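Local coordinates for deoxyhypusine hydroxylase (Homo sapiens, PDB 4D50), which uses a diiron centre and molecular oxygen to hydroxylate the deoxyhypusine side chain of translation factor eIF5A, completing the formation of hypusine, at residues 62-67 / 94-99. Residues are numbered along the deposited sequence; the frame is centred on the assembly and turned at random.
With FE (Fe (III) ion), chain C; PER (peroxide ion), chain E.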
loop_
_atom_site.group_PDB
_atom_site.type_symbol
_atom_site.label_atom_id
_atom_site.label_comp_id
_atom_site.label_asym_id
_atom_site.label_seq_id
_atom_site.Cartn_x
_atom_site.Cartn_y
_atom_site.Cartn_z
ATOM N N GLU A 62 -4.819 -2.456 -5.231
ATOM C CA GLU A 62 -3.530 -3.212 -5.337
ATOM C C GLU A 62 -2.900 -3.006 -6.765
ATOM O O GLU A 62 -1.667 -2.942 -6.957
ATOM C CB GLU A 62 -3.775 -4.664 -5.067
ATOM C CG GLU A 62 -2.723 -5.402 -4.261
ATOM C CD GLU A 62 -2.778 -5.016 -2.791
ATOM O OE1 GLU A 62 -3.858 -5.061 -2.170
ATOM O OE2 GLU A 62 -1.738 -4.537 -2.316
ATOM N N LEU A 63 -3.773 -2.934 -7.740
ATOM C CA LEU A 63 -3.311 -2.648 -9.100
ATOM C C LEU A 63 -2.556 -1.376 -9.064
ATOM O O LEU A 63 -1.492 -1.225 -9.700
ATOM C CB LEU A 63 -4.441 -2.519 -10.095
ATOM C CG LEU A 63 -5.469 -3.654 -10.178
ATOM C CD1 LEU A 63 -6.578 -3.234 -11.096
ATOM C CD2 LEU A 63 -4.815 -4.890 -10.689
ATOM N N ALA A 64 -3.194 -0.366 -8.488
ATOM C CA ALA A 64 -2.529 0.965 -8.484
ATOM C C ALA A 64 -1.249 0.910 -7.659
ATOM O O ALA A 64 -0.232 1.501 -8.082
ATOM C CB ALA A 64 -3.443 2.062 -7.907
ATOM N N TYR A 65 -1.253 0.257 -6.511
ATOM C CA TYR A 65 -0.042 0.128 -5.725
ATOM C C TYR A 65 1.118 -0.489 -6.503
ATOM O O TYR A 65 2.224 0.023 -6.550
ATOM C CB TYR A 65 -0.312 -0.725 -4.490
ATOM C CG TYR A 65 0.870 -1.049 -3.630
ATOM C CD1 TYR A 65 1.452 -0.096 -2.803
ATOM C CD2 TYR A 65 1.516 -2.285 -3.756
ATOM C CE1 TYR A 65 2.581 -0.408 -2.019
ATOM C CE2 TYR A 65 2.587 -2.621 -2.962
ATOM C CZ TYR A 65 3.169 -1.661 -2.165
ATOM O OH TYR A 65 4.204 -2.039 -1.400
ATOM N N CYS A 66 0.803 -1.537 -7.228
ATOM C CA CYS A 66 1.780 -2.256 -8.052
ATOM C C CYS A 66 2.348 -1.350 -9.129
ATOM O O CYS A 66 3.555 -1.358 -9.316
ATOM C CB CYS A 66 1.249 -3.560 -8.671
ATOM S SG CYS A 66 1.090 -4.856 -7.428
ATOM N N LEU A 67 1.498 -0.544 -9.806
ATOM C CA LEU A 67 2.022 0.326 -10.876
ATOM C C LEU A 67 2.950 1.357 -10.278
ATOM O O LEU A 67 3.887 1.851 -10.928
ATOM C CB LEU A 67 0.857 1.027 -11.620
ATOM C CG LEU A 67 -0.015 0.053 -12.478
ATOM C CD1 LEU A 67 -1.174 0.794 -13.071
ATOM C CD2 LEU A 67 0.795 -0.662 -13.570
ATOM N N HIS A 94 -6.856 7.197 -3.787
ATOM C CA HIS A 94 -5.682 7.492 -2.942
ATOM C C HIS A 94 -4.502 6.705 -3.480
ATOM O O HIS A 94 -3.378 7.286 -3.718
ATOM C CB HIS A 94 -5.909 7.198 -1.443
ATOM C CG HIS A 94 -4.870 6.330 -0.850
ATOM N ND1 HIS A 94 -3.593 6.766 -0.561
ATOM C CD2 HIS A 94 -4.922 5.030 -0.511
ATOM C CE1 HIS A 94 -2.894 5.743 -0.105
ATOM N NE2 HIS A 94 -3.686 4.686 -0.052
ATOM N N GLU A 95 -4.715 5.428 -3.726
ATOM C CA GLU A 95 -3.613 4.562 -4.124
ATOM C C GLU A 95 -3.002 5.015 -5.463
ATOM O O GLU A 95 -1.800 4.919 -5.682
ATOM C CB GLU A 95 -3.999 3.058 -4.169
ATOM C CG GLU A 95 -2.864 2.137 -3.862
ATOM C CD GLU A 95 -2.354 2.251 -2.439
ATOM O OE1 GLU A 95 -3.154 2.204 -1.434
ATOM O OE2 GLU A 95 -1.121 2.508 -2.261
ATOM N N ALA A 96 -3.856 5.459 -6.358
ATOM C CA ALA A 96 -3.384 5.952 -7.711
ATOM C C ALA A 96 -2.558 7.263 -7.463
ATOM O O ALA A 96 -1.516 7.419 -8.129
ATOM C CB ALA A 96 -4.555 6.231 -8.682
ATOM N N GLY A 97 -3.004 8.194 -6.597
ATOM C CA GLY A 97 -2.197 9.366 -6.319
ATOM C C GLY A 97 -0.852 9.054 -5.713
ATOM O O GLY A 97 0.176 9.590 -6.109
ATOM N N GLU A 98 -0.865 8.212 -4.700
ATOM C CA GLU A 98 0.420 7.716 -4.145
ATOM C C GLU A 98 1.345 7.087 -5.201
ATOM O O GLU A 98 2.536 7.312 -5.182
ATOM C CB GLU A 98 0.209 6.693 -2.995
ATOM C CG GLU A 98 1.530 6.242 -2.375
ATOM C CD GLU A 98 1.382 5.335 -1.172
ATOM O OE1 GLU A 98 0.455 5.553 -0.364
ATOM O OE2 GLU A 98 2.287 4.486 -1.010
ATOM N N ALA A 99 0.770 6.297 -6.135
ATOM C CA ALA A 99 1.509 5.638 -7.138
ATOM C C ALA A 99 2.181 6.641 -8.047
ATOM O O ALA A 99 3.259 6.395 -8.474
ATOM C CB ALA A 99 0.645 4.652 -7.908
HETATM FE FE FE C . -3.241 2.589 0.589
HETATM O O1 PER E . -5.265 1.679 0.774
HETATM O O2 PER E . -5.883 0.659 1.752
HETATM O O HOH W 1 -1.112 3.050 0.609
HETATM O O HOH W 2 -2.618 0.553 0.825
#
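Ala64 and Tyr65 of helix 57-70 pack against Glu95, Ala96 and Ala99 of helix 90-103, joining HEAT-like repeats 1 and 2. The segments run parallel, with axes 3° apart and 8.0 Å from each other, a spacing that small residues make possible. The methyl CB of Ala64 rests on the backbone of the neighbouring helix, 3.8 Å from Ala96 N, and Ala99 replies by setting its CB against Ala64 O at 3.3 Å. Leu79 of helix 76-84 touches both of these alanines and so closes the seam from the second helical layer.

Beyond the alanines, the aliphatic part of Glu95 lies against helix 57-70, its CG 3.6 Å from Tyr65 N. A bend at chi2 (66°) then turns the carboxylate to run beside the Tyr65 side chain, both pointing the same way. There OE2 meets the ring at its edge, near the ring plane and 3.7 Å from CD1, while the tyrosine hydroxyl is hydrogen-bonded to Tyr216.

The remaining interactions are those of the metal. Glu95 OE1 binds iron at 2.1 Å and His94 NE2 at 2.2 Å; His212, peroxide O1 and two waters complete the coordination. The other carboxylate oxygen, OE2, stands 3.6 Å from the iron; one of those waters lies within hydrogen-bonding reach of both OE2 and Glu98 OE1, which probably compete for its protons along with other acceptors. The other ring nitrogen of His94, ND1, is hydrogen-bonded to Thr126, so the imidazole is held at both nitrogens, which should restrict its rotation.

Glu95 is thus a monodentate ligand whose CB and CG pack against helix 57-70 and whose second oxygen faces an iron-bound water, consistent with inter-repeat packing helping to orient one half of the peroxo-diiron site.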